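Local coordinates for N-acetylglucosamine 2-epimerase (Xylella fastidiosa, PDB 3GT5), which probably interconverts sugars by isomerisation, as do other N-acylglucosamine 2-epimerase family members, at residues D4-D9 against R330-Y335; A151-Y156 against T206-A211; K307-Q312 against D376-G381. All blocks are in the same frame, centred on the assembly; numbering follows the deposited sequence.

Contact 1 (D4-D9 against R330-Y335)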
loop_
_atom_site.group_PDB
_atom_site.type_symbol
_atom_site.label_atom_id
_atom_site.label_comp_id
_atom_site.label_asym_id
_atom_site.label_seq_id
_atom_site.Cartn_x
_atom_site.Cartn_y
_atom_site.Cartn_z
ATOM N N ASP A 4 -7.364 -24.287 4.867
ATOM C CA ASP A 4 -8.084 -23.305 5.680
ATOM C C ASP A 4 -7.384 -21.939 5.547
ATOM O O ASP A 4 -6.455 -21.637 6.297
ATOM C CB ASP A 4 -8.204 -23.696 7.165
ATOM C CG ASP A 4 -9.056 -22.684 7.972
ATOM O OD1 ASP A 4 -9.588 -21.724 7.367
ATOM O OD2 ASP A 4 -9.179 -22.821 9.216
ATOM N N PHE A 5 -7.881 -21.131 4.609
ATOM C CA PHE A 5 -7.305 -19.785 4.358
ATOM C C PHE A 5 -7.468 -18.811 5.522
ATOM O O PHE A 5 -6.743 -17.813 5.584
ATOM C CB PHE A 5 -7.934 -19.166 3.106
ATOM C CG PHE A 5 -7.614 -19.878 1.842
ATOM C CD1 PHE A 5 -6.304 -19.910 1.346
ATOM C CD2 PHE A 5 -8.613 -20.484 1.103
ATOM C CE1 PHE A 5 -6.007 -20.559 0.141
ATOM C CE2 PHE A 5 -8.311 -21.121 -0.104
ATOM C CZ PHE A 5 -7.038 -21.143 -0.579
ATOM N N ARG A 6 -8.367 -19.112 6.451
ATOM C CA ARG A 6 -8.582 -18.260 7.621
ATOM C C ARG A 6 -7.700 -18.629 8.797
ATOM O O ARG A 6 -7.737 -17.945 9.826
ATOM C CB ARG A 6 -10.033 -18.333 8.090
ATOM C CG ARG A 6 -11.121 -18.257 7.017
ATOM C CD ARG A 6 -12.533 -18.234 7.620
ATOM N NE ARG A 6 -13.548 -18.515 6.587
ATOM C CZ ARG A 6 -14.844 -18.655 6.848
ATOM N NH1 ARG A 6 -15.293 -18.523 8.086
ATOM N NH2 ARG A 6 -15.694 -18.927 5.857
ATOM N N SER A 7 -6.921 -19.712 8.698
ATOM C CA SER A 7 -6.077 -20.103 9.842
ATOM C C SER A 7 -4.759 -19.344 9.915
ATOM O O SER A 7 -4.169 -19.026 8.906
ATOM C CB SER A 7 -5.776 -21.591 9.829
ATOM O OG SER A 7 -5.082 -21.947 8.652
ATOM N N ALA A 8 -4.294 -19.060 11.129
ATOM C CA ALA A 8 -2.967 -18.524 11.340
ATOM C C ALA A 8 -1.844 -19.389 10.737
ATOM O O ALA A 8 -0.848 -18.856 10.247
ATOM C CB ALA A 8 -2.715 -18.291 12.847
ATOM N N ASP A 9 -2.020 -20.711 10.764
ATOM C CA ASP A 9 -1.087 -21.649 10.153
ATOM C C ASP A 9 -0.890 -21.302 8.670
ATOM O O ASP A 9 0.225 -21.180 8.196
ATOM C CB ASP A 9 -1.674 -23.076 10.282
ATOM C CG ASP A 9 -0.801 -24.154 9.648
ATOM O OD1 ASP A 9 0.434 -24.132 9.864
ATOM O OD2 ASP A 9 -1.367 -25.052 8.960
ATOM N N ARG A 330 -21.270 -13.401 4.888
ATOM C CA ARG A 330 -21.045 -13.147 3.477
ATOM C C ARG A 330 -19.636 -12.552 3.280
ATOM O O ARG A 330 -19.023 -12.764 2.234
ATOM C CB ARG A 330 -22.129 -12.228 2.876
ATOM C CG ARG A 330 -23.520 -12.938 2.717
ATOM C CD ARG A 330 -24.686 -11.986 2.337
ATOM N NE ARG A 330 -24.822 -10.841 3.245
ATOM C CZ ARG A 330 -25.605 -9.773 3.017
ATOM N NH1 ARG A 330 -26.356 -9.679 1.914
ATOM N NH2 ARG A 330 -25.650 -8.783 3.909
ATOM N N TYR A 331 -19.128 -11.816 4.283
ATOM C CA TYR A 331 -17.751 -11.290 4.204
ATOM C C TYR A 331 -16.687 -12.393 4.300
ATOM O O TYR A 331 -15.660 -12.306 3.649
ATOM C CB TYR A 331 -17.494 -10.165 5.206
ATOM C CG TYR A 331 -18.249 -8.903 4.887
ATOM C CD1 TYR A 331 -18.086 -8.251 3.673
ATOM C CD2 TYR A 331 -19.146 -8.351 5.821
ATOM C CE1 TYR A 331 -18.801 -7.099 3.381
ATOM C CE2 TYR A 331 -19.872 -7.180 5.529
ATOM C CZ TYR A 331 -19.699 -6.569 4.316
ATOM O OH TYR A 331 -20.408 -5.422 4.021
ATOM N N TRP A 332 -16.920 -13.444 5.075
ATOM C CA TRP A 332 -15.991 -14.568 5.062
ATOM C C TRP A 332 -16.059 -15.347 3.751
ATOM O O TRP A 332 -15.038 -15.876 3.306
ATOM C CB TRP A 332 -16.205 -15.511 6.255
ATOM C CG TRP A 332 -15.613 -15.024 7.571
ATOM C CD1 TRP A 332 -16.281 -14.853 8.758
ATOM C CD2 TRP A 332 -14.235 -14.738 7.848
ATOM N NE1 TRP A 332 -15.416 -14.448 9.733
ATOM C CE2 TRP A 332 -14.149 -14.381 9.211
ATOM C CE3 TRP A 332 -13.068 -14.737 7.074
ATOM C CZ2 TRP A 332 -12.957 -13.969 9.802
ATOM C CZ3 TRP A 332 -11.860 -14.385 7.681
ATOM C CH2 TRP A 332 -11.823 -13.992 9.031
ATOM N N GLN A 333 -17.252 -15.445 3.151
ATOM C CA GLN A 333 -17.383 -16.036 1.824
ATOM C C GLN A 333 -16.571 -15.243 0.799
ATOM O O GLN A 333 -15.919 -15.841 -0.074
ATOM C CB GLN A 333 -18.848 -16.207 1.424
ATOM C CG GLN A 333 -19.453 -17.320 2.256
ATOM C CD GLN A 333 -20.945 -17.292 2.349
ATOM O OE1 GLN A 333 -21.631 -16.474 1.723
ATOM N NE2 GLN A 333 -21.476 -18.201 3.166
ATOM N N TRP A 334 -16.574 -13.916 0.914
ATOM C CA TRP A 334 -15.721 -13.109 0.012
ATOM C C TRP A 334 -14.245 -13.405 0.222
ATOM O O TRP A 334 -13.495 -13.589 -0.718
ATOM C CB TRP A 334 -15.989 -11.614 0.150
ATOM C CG TRP A 334 -17.086 -11.172 -0.772
ATOM C CD1 TRP A 334 -18.336 -10.773 -0.429
ATOM C CD2 TRP A 334 -17.014 -11.082 -2.200
ATOM N NE1 TRP A 334 -19.053 -10.454 -1.548
ATOM C CE2 TRP A 334 -18.260 -10.606 -2.650
ATOM C CE3 TRP A 334 -16.005 -11.322 -3.135
ATOM C CZ2 TRP A 334 -18.537 -10.403 -3.998
ATOM C CZ3 TRP A 334 -16.274 -11.124 -4.464
ATOM C CH2 TRP A 334 -17.544 -10.667 -4.885
ATOM N N TYR A 335 -13.842 -13.419 1.480
ATOM C CA TYR A 335 -12.478 -13.798 1.859
ATOM C C TYR A 335 -12.041 -15.106 1.209
ATOM O O TYR A 335 -10.969 -15.181 0.621
ATOM C CB TYR A 335 -12.402 -13.932 3.375
ATOM C CG TYR A 335 -11.048 -14.272 3.929
ATOM C CD1 TYR A 335 -10.091 -13.295 4.115
ATOM C CD2 TYR A 335 -10.718 -15.576 4.276
ATOM C CE1 TYR A 335 -8.821 -13.585 4.617
ATOM C CE2 TYR A 335 -9.453 -15.874 4.767
ATOM C CZ TYR A 335 -8.508 -14.894 4.946
ATOM O OH TYR A 335 -7.248 -15.226 5.438
#

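Contact 2 (A151-Y156 against T206-A211)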
loop_
_atom_site.group_PDB
_atom_site.type_symbol
_atom_site.label_atom_id
_atom_site.label_comp_id
_atom_site.label_asym_id
_atom_site.label_seq_id
_atom_site.Cartn_x
_atom_site.Cartn_y
_atom_site.Cartn_z
ATOM N N ALA A 151 -4.385 22.754 5.414
ATOM C CA ALA A 151 -5.401 22.708 6.486
ATOM C C ALA A 151 -6.841 23.034 6.031
ATOM O O ALA A 151 -7.805 22.460 6.538
ATOM C CB ALA A 151 -4.985 23.671 7.608
ATOM N N GLU A 152 -6.979 23.903 5.038
ATOM C CA GLU A 152 -8.272 24.369 4.551
ATOM C C GLU A 152 -9.094 23.185 3.985
ATOM O O GLU A 152 -10.329 23.146 4.101
ATOM C CB GLU A 152 -8.017 25.468 3.488
ATOM C CG GLU A 152 -9.085 25.690 2.466
ATOM C CD GLU A 152 -8.887 26.974 1.654
ATOM O OE1 GLU A 152 -7.781 27.231 1.132
ATOM O OE2 GLU A 152 -9.874 27.717 1.506
ATOM N N TYR A 153 -8.383 22.234 3.375
ATOM C CA TYR A 153 -9.000 21.053 2.786
ATOM C C TYR A 153 -8.902 19.792 3.659
ATOM O O TYR A 153 -9.645 18.847 3.446
ATOM C CB TYR A 153 -8.448 20.794 1.427
ATOM C CG TYR A 153 -8.836 21.841 0.419
ATOM C CD1 TYR A 153 -10.105 21.844 -0.162
ATOM C CD2 TYR A 153 -7.980 22.851 0.090
ATOM C CE1 TYR A 153 -10.460 22.840 -1.120
ATOM C CE2 TYR A 153 -8.354 23.857 -0.824
ATOM C CZ TYR A 153 -9.547 23.822 -1.426
ATOM O OH TYR A 153 -9.854 24.805 -2.368
ATOM N N GLY A 154 -8.032 19.795 4.649
ATOM C CA GLY A 154 -7.798 18.604 5.482
ATOM C C GLY A 154 -7.112 17.451 4.752
ATOM O O GLY A 154 -7.308 16.269 5.097
ATOM N N LEU A 155 -6.354 17.814 3.720
ATOM C CA LEU A 155 -5.615 16.879 2.857
ATOM C C LEU A 155 -4.231 17.376 2.423
ATOM O O LEU A 155 -3.994 18.594 2.343
ATOM C CB LEU A 155 -6.461 16.601 1.602
ATOM C CG LEU A 155 -7.795 15.930 1.834
ATOM C CD1 LEU A 155 -8.721 16.074 0.620
ATOM C CD2 LEU A 155 -7.562 14.467 2.205
ATOM N N TYR A 156 -3.323 16.446 2.072
ATOM C CA TYR A 156 -2.003 16.767 1.601
ATOM C C TYR A 156 -2.027 16.990 0.092
ATOM O O TYR A 156 -2.727 16.267 -0.660
ATOM C CB TYR A 156 -0.998 15.637 1.929
ATOM C CG TYR A 156 -0.759 15.471 3.418
ATOM C CD1 TYR A 156 0.164 16.268 4.102
ATOM C CD2 TYR A 156 -1.474 14.540 4.152
ATOM C CE1 TYR A 156 0.336 16.130 5.477
ATOM C CE2 TYR A 156 -1.277 14.393 5.507
ATOM C CZ TYR A 156 -0.376 15.165 6.149
ATOM O OH TYR A 156 -0.225 14.968 7.497
ATOM N N THR A 206 -13.140 9.514 2.243
ATOM C CA THR A 206 -14.196 8.499 2.104
ATOM C C THR A 206 -15.617 9.069 2.291
ATOM O O THR A 206 -16.540 8.416 1.934
ATOM C CB THR A 206 -13.998 7.271 2.995
ATOM O OG1 THR A 206 -14.242 7.654 4.377
ATOM C CG2 THR A 206 -12.607 6.689 2.814
ATOM N N ARG A 207 -15.743 10.284 2.838
ATOM C CA ARG A 207 -17.028 10.962 2.954
ATOM C C ARG A 207 -17.122 12.147 2.017
ATOM O O ARG A 207 -17.899 12.073 1.051
ATOM C CB ARG A 207 -17.347 11.321 4.403
ATOM C CG ARG A 207 -17.430 10.076 5.273
ATOM C CD ARG A 207 -18.429 10.224 6.435
ATOM N NE ARG A 207 -17.901 11.144 7.403
ATOM C CZ ARG A 207 -18.496 11.466 8.547
ATOM N NH1 ARG A 207 -17.884 12.302 9.363
ATOM N NH2 ARG A 207 -19.697 10.990 8.856
ATOM N N ARG A 208 -16.359 13.213 2.248
ATOM C CA ARG A 208 -16.494 14.398 1.397
ATOM C C ARG A 208 -16.177 14.154 -0.072
ATOM O O ARG A 208 -16.985 14.504 -0.942
ATOM C CB ARG A 208 -15.634 15.533 1.897
ATOM C CG ARG A 208 -16.061 16.857 1.321
ATOM C CD ARG A 208 -15.082 17.949 1.783
ATOM N NE ARG A 208 -13.702 17.737 1.304
ATOM C CZ ARG A 208 -12.623 18.369 1.785
ATOM N NH1 ARG A 208 -12.745 19.272 2.767
ATOM N NH2 ARG A 208 -11.412 18.102 1.303
ATOM N N GLN A 209 -15.007 13.611 -0.341
ATOM C CA GLN A 209 -14.610 13.401 -1.744
ATOM C C GLN A 209 -15.443 12.325 -2.406
ATOM O O GLN A 209 -15.810 12.470 -3.591
ATOM C CB GLN A 209 -13.104 13.122 -1.926
ATOM C CG GLN A 209 -12.142 14.232 -1.388
ATOM C CD GLN A 209 -12.459 15.599 -1.938
ATOM O OE1 GLN A 209 -12.704 16.539 -1.183
ATOM N NE2 GLN A 209 -12.433 15.730 -3.260
ATOM N N ALA A 210 -15.742 11.255 -1.684
ATOM C CA ALA A 210 -16.591 10.187 -2.234
ATOM C C ALA A 210 -17.970 10.721 -2.645
ATOM O O ALA A 210 -18.522 10.238 -3.615
ATOM C CB ALA A 210 -16.737 9.009 -1.239
ATOM N N ALA A 211 -18.511 11.704 -1.909
ATOM C CA ALA A 211 -19.794 12.331 -2.235
ATOM C C ALA A 211 -19.813 12.956 -3.619
ATOM O O ALA A 211 -20.863 13.066 -4.223
ATOM C CB ALA A 211 -20.173 13.353 -1.182
HETATM O O HOH W 1 -11.558 20.554 5.259
#

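Contact 3 (K307-Q312 against D376-G381)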
loop_
_atom_site.group_PDB
_atom_site.type_symbol
_atom_site.label_atom_id
_atom_site.label_comp_id
_atom_site.label_asym_id
_atom_site.label_seq_id
_atom_site.Cartn_x
_atom_site.Cartn_y
_atom_site.Cartn_z
ATOM N N LYS A 307 -5.877 -8.435 -13.843
ATOM C CA LYS A 307 -6.038 -8.872 -12.484
ATOM C C LYS A 307 -4.689 -8.653 -11.782
ATOM O O LYS A 307 -3.694 -9.314 -12.096
ATOM C CB LYS A 307 -6.409 -10.365 -12.432
ATOM C CG LYS A 307 -7.577 -10.788 -13.333
ATOM C CD LYS A 307 -8.892 -10.187 -12.988
ATOM C CE LYS A 307 -9.951 -10.490 -14.125
ATOM N NZ LYS A 307 -10.207 -11.949 -14.369
ATOM N N TYR A 308 -4.664 -7.727 -10.822
ATOM C CA TYR A 308 -3.456 -7.320 -10.166
ATOM C C TYR A 308 -3.401 -7.955 -8.773
ATOM O O TYR A 308 -4.378 -8.031 -8.042
ATOM C CB TYR A 308 -3.425 -5.813 -9.991
ATOM C CG TYR A 308 -2.986 -5.032 -11.213
ATOM C CD1 TYR A 308 -1.809 -4.334 -11.214
ATOM C CD2 TYR A 308 -3.801 -4.949 -12.352
ATOM C CE1 TYR A 308 -1.417 -3.587 -12.326
ATOM C CE2 TYR A 308 -3.414 -4.208 -13.461
ATOM C CZ TYR A 308 -2.247 -3.513 -13.430
ATOM O OH TYR A 308 -1.853 -2.780 -14.532
ATOM N N PHE A 309 -2.201 -8.249 -8.357
ATOM C CA PHE A 309 -1.946 -8.896 -7.069
ATOM C C PHE A 309 -2.552 -8.111 -5.894
ATOM O O PHE A 309 -3.300 -8.659 -5.088
ATOM C CB PHE A 309 -0.429 -9.128 -6.866
ATOM C CG PHE A 309 0.389 -7.899 -6.511
ATOM C CD1 PHE A 309 0.976 -7.779 -5.261
ATOM C CD2 PHE A 309 0.621 -6.873 -7.455
ATOM C CE1 PHE A 309 1.726 -6.661 -4.933
ATOM C CE2 PHE A 309 1.333 -5.737 -7.108
ATOM C CZ PHE A 309 1.912 -5.650 -5.850
ATOM N N TRP A 310 -2.258 -6.815 -5.865
ATOM C CA TRP A 310 -2.562 -5.990 -4.696
ATOM C C TRP A 310 -4.052 -5.747 -4.539
ATOM O O TRP A 310 -4.587 -5.610 -3.426
ATOM C CB TRP A 310 -1.784 -4.682 -4.741
ATOM C CG TRP A 310 -2.221 -3.683 -5.811
ATOM C CD1 TRP A 310 -1.673 -3.512 -7.030
ATOM C CD2 TRP A 310 -3.277 -2.723 -5.698
ATOM N NE1 TRP A 310 -2.336 -2.505 -7.712
ATOM C CE2 TRP A 310 -3.297 -1.980 -6.901
ATOM C CE3 TRP A 310 -4.199 -2.415 -4.693
ATOM C CZ2 TRP A 310 -4.195 -0.948 -7.138
ATOM C CZ3 TRP A 310 -5.129 -1.388 -4.925
ATOM C CH2 TRP A 310 -5.113 -0.663 -6.150
ATOM N N VAL A 311 -4.777 -5.717 -5.667
ATOM C CA VAL A 311 -6.255 -5.633 -5.633
ATOM C C VAL A 311 -6.927 -6.809 -4.907
ATOM O O VAL A 311 -7.812 -6.635 -4.082
ATOM C CB VAL A 311 -6.807 -5.456 -7.087
ATOM C CG1 VAL A 311 -8.311 -5.344 -7.095
ATOM C CG2 VAL A 311 -6.138 -4.169 -7.696
ATOM N N GLN A 312 -6.446 -8.011 -5.189
ATOM C CA GLN A 312 -6.972 -9.167 -4.530
ATOM C C GLN A 312 -6.598 -9.150 -3.036
ATOM O O GLN A 312 -7.423 -9.464 -2.201
ATOM C CB GLN A 312 -6.459 -10.443 -5.195
ATOM C CG GLN A 312 -6.315 -10.425 -6.710
ATOM C CD GLN A 312 -7.524 -9.930 -7.490
ATOM O OE1 GLN A 312 -8.657 -10.303 -7.217
ATOM N NE2 GLN A 312 -7.266 -9.117 -8.511
ATOM N N ASP A 376 5.873 -7.258 -2.503
ATOM C CA ASP A 376 4.852 -8.034 -1.776
ATOM C C ASP A 376 4.529 -7.498 -0.359
ATOM O O ASP A 376 4.033 -8.219 0.513
ATOM C CB ASP A 376 5.214 -9.543 -1.774
ATOM C CG ASP A 376 4.927 -10.195 -3.126
ATOM O OD1 ASP A 376 3.854 -10.818 -3.267
ATOM O OD2 ASP A 376 5.747 -10.043 -4.035
ATOM N N TYR A 377 4.834 -6.227 -0.136
ATOM C CA TYR A 377 4.267 -5.457 0.976
ATOM C C TYR A 377 2.746 -5.592 0.999
ATOM O O TYR A 377 2.161 -5.818 2.058
ATOM C CB TYR A 377 4.758 -3.967 0.927
ATOM C CG TYR A 377 3.659 -2.930 1.196
ATOM C CD1 TYR A 377 3.392 -2.453 2.485
ATOM C CD2 TYR A 377 2.910 -2.456 0.170
ATOM C CE1 TYR A 377 2.396 -1.481 2.711
ATOM C CE2 TYR A 377 1.928 -1.515 0.355
ATOM C CZ TYR A 377 1.653 -1.040 1.610
ATOM O OH TYR A 377 0.639 -0.112 1.693
ATOM N N HIS A 378 2.071 -5.535 -0.156
ATOM C CA HIS A 378 0.631 -5.644 -0.145
ATOM C C HIS A 378 0.158 -7.044 0.245
ATOM O O HIS A 378 -0.866 -7.159 0.943
ATOM C CB HIS A 378 -0.007 -5.358 -1.512
ATOM C CG HIS A 378 -0.080 -3.925 -1.886
ATOM N ND1 HIS A 378 -1.026 -3.068 -1.373
ATOM C CD2 HIS A 378 0.642 -3.203 -2.777
ATOM C CE1 HIS A 378 -0.896 -1.883 -1.943
ATOM N NE2 HIS A 378 0.115 -1.935 -2.792
ATOM N N THR A 379 0.848 -8.106 -0.209
ATOM C CA THR A 379 0.336 -9.446 0.039
ATOM C C THR A 379 0.678 -9.937 1.452
ATOM O O THR A 379 -0.173 -10.453 2.179
ATOM C CB THR A 379 0.825 -10.411 -1.048
ATOM O OG1 THR A 379 2.258 -10.496 -1.002
ATOM C CG2 THR A 379 0.398 -9.867 -2.379
ATOM N N MET A 380 1.930 -9.789 1.836
ATOM C CA MET A 380 2.335 -10.067 3.220
ATOM C C MET A 380 1.646 -9.155 4.217
ATOM O O MET A 380 1.199 -9.618 5.273
ATOM C CB MET A 380 3.852 -9.975 3.385
ATOM C CG MET A 380 4.668 -11.150 2.739
ATOM S SD MET A 380 6.489 -11.160 3.068
ATOM C CE MET A 380 6.951 -9.728 2.032
ATOM N N GLY A 381 1.522 -7.884 3.882
ATOM C CA GLY A 381 0.758 -6.935 4.712
ATOM C C GLY A 381 -0.702 -7.318 4.965
ATOM O O GLY A 381 -1.217 -7.146 6.070
#

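Contact 1 (D4-D9 against R330-Y335)
The hydroxyl of Tyr335 donates to the backbone carbonyl of Phe5, OH to O 2.6 Å, and so fastens the N-terminal segment to helix 329-346 of the (alpha/alpha)6 barrel characteristic of this family. The donor stands 42° out of the carbonyl plane rather than on a lone pair, while Phe5 O lies at the edge of the phenol ring. With chi1 at -178°, the Tyr335 ring leaves the helix opposite its own backbone N and reaches the incoming chain. There Phe5 CB packs on Tyr335 CE2 at 4.0 Å, and Trp339, one turn farther along the helix, stacks with the Phe5 ring and meets Tyr335 edge-to-face. Arg6 buries more surface here than any other residue. Its CG approaches Tyr335 CE2 obliquely at 3.7 Å, its CD makes a CH-pi contact over the six-membered ring of Trp332, and its guanidinium then lies flat on the indole, planes 5° apart and centres separated by 4.4 Å. The chain is extended from CG to NE, which lets aliphatic and cationic portions share one face of the tryptophan. The charge has a second partner outside the two segments, Asp336, whose OD2 forms a salt bridge with Arg6 NH2; together with the stack it limits how the guanidinium can turn. On the N-terminal side, a type I beta turn from Asp4 to Ser7 presents Phe5 O to the helix. Asp4 OD1 accepts from Arg6 N at 3.0 Å in an Asx turn, approached from above the carboxylate plane. Asp4 O is gripped twice by Ser7, through its backbone N and through OG at 2.7 Å, and that same OG caps helix 8-22 at Phe10 N.

Contact 2 (A151-Y156 against T206-A211)
Arg208 reaches from helix 192-211 to the backbone carbonyl of Tyr153, its NH2 donating to Tyr153 O over 2.9 Å in the carbonyl plane and on a lone pair. The contact joins the late part of that barrel helix to the loop leading into strand 155-160, a member of the antiparallel sheet attached to the (alpha/alpha)6 barrel. The close-packed half lies around NH2. Leu155 CD1 comes up to the rim of the guanidinium, 3.4 Å from Arg208 NH2, as the two side chains slide past each other in opposite directions. Leu155 itself is buried against Leu201, Arg204 and Ile205 of the same helix. Arg208 grips Gln209 side-on, NE (2.9 Å) and NH2 (3.2 Å) both donating to Gln209 OE1, which lies nearly in the guanidinium plane. A bend at chi3 (63°) swings the end of Arg208 round to meet this neighbouring amide, whose NE2 in turn donates to the backbone O of Trp225. The Gln209 amide, itself held by Trp225, thus orients the guanidinium that meets the loop. The other half, around NH1, is looser. Arg208 NH1 makes only a weak bond to Tyr153 O at 3.2 Å, and its link to an ordered water is weak too, although that water donates to Glu152 O at 3.1 Å. Tyr153, partly exposed, turns its ring edge to NH2 and keeps CB 4.0 Å from Arg208 NH2, its ring meeting Trp225 instead. Every oxygen that Arg208 meets here is neutral, belonging to a carbonyl, an amide or water, so the cation is held by dipoles within this contact and would be expected to keep its charge.

Contact 3 (K307-Q312 against D376-G381)
The imidazole of His378 is sandwiched, with Trp310 CB over one face and Tyr377 CE2 centred over the opposite one. The Trp310 methylene lies 3.5 Å from the centroid of the His378 ring and close to its normal, a CH-pi contact. The same CB also sits over the middle of a face of Phe309, so one methylene packs against two rings. Thr379 CG2 meets Phe309 at the ring edge, 3.6 Å from CD1. The rings of Phe309 and His378 form an offset edge-to-face pair, the edge of His378 directed toward the face of Phe309, with centroids 5.8 Å apart and planes at 81°. Trp310 places CG between backbone N and carbonyl carbon (chi1 70°), which leaves its CB over the imidazole while the indole runs alongside, slid far enough that the rings barely overlap. Here helices 309-326 and 377-387 meet by their first turns, in the interior of the (alpha/alpha)6 barrel, where this family has its active-site cleft. The centre of the contact lies about 8 Å from the centre of the chain. Beside the rings, Thr379 OG1 donates to the anti lone pair of Asp376 OD1 at 2.8 Å, leaving the methyl for Phe309. Asp376 OD2 is engaged by Lys374 and Tyr22. No hydrogen bond spans the two segments: packing on both faces confines the ring plane of His378, and the bond between its ND1 and Glu314 OE2 probably selects which of its two flips is adopted.

From the N terminus, 4-9 is the first segment to be tied down: contact 1 brings it to 330-335, closing a loop of 320 residues. Contact 2 lies wholly within that loop, joining 151-156 to 206-211 across a span of 49 residues. Contact 3 opens at 307-312, before contact 1 closes, and ends at 376-381 beyond it, so these two cross; contacts 2 and 3 follow in series. Contacts 1 and 3 lie about 16 Å apart, centre to centre: contact 1 ties the chain's start to helix 329-346, contact 3 the start of helix 309-326 to helix 377-387. Contact 2 instead joins strand 155-160 and the loop before it to the end of helix 192-211.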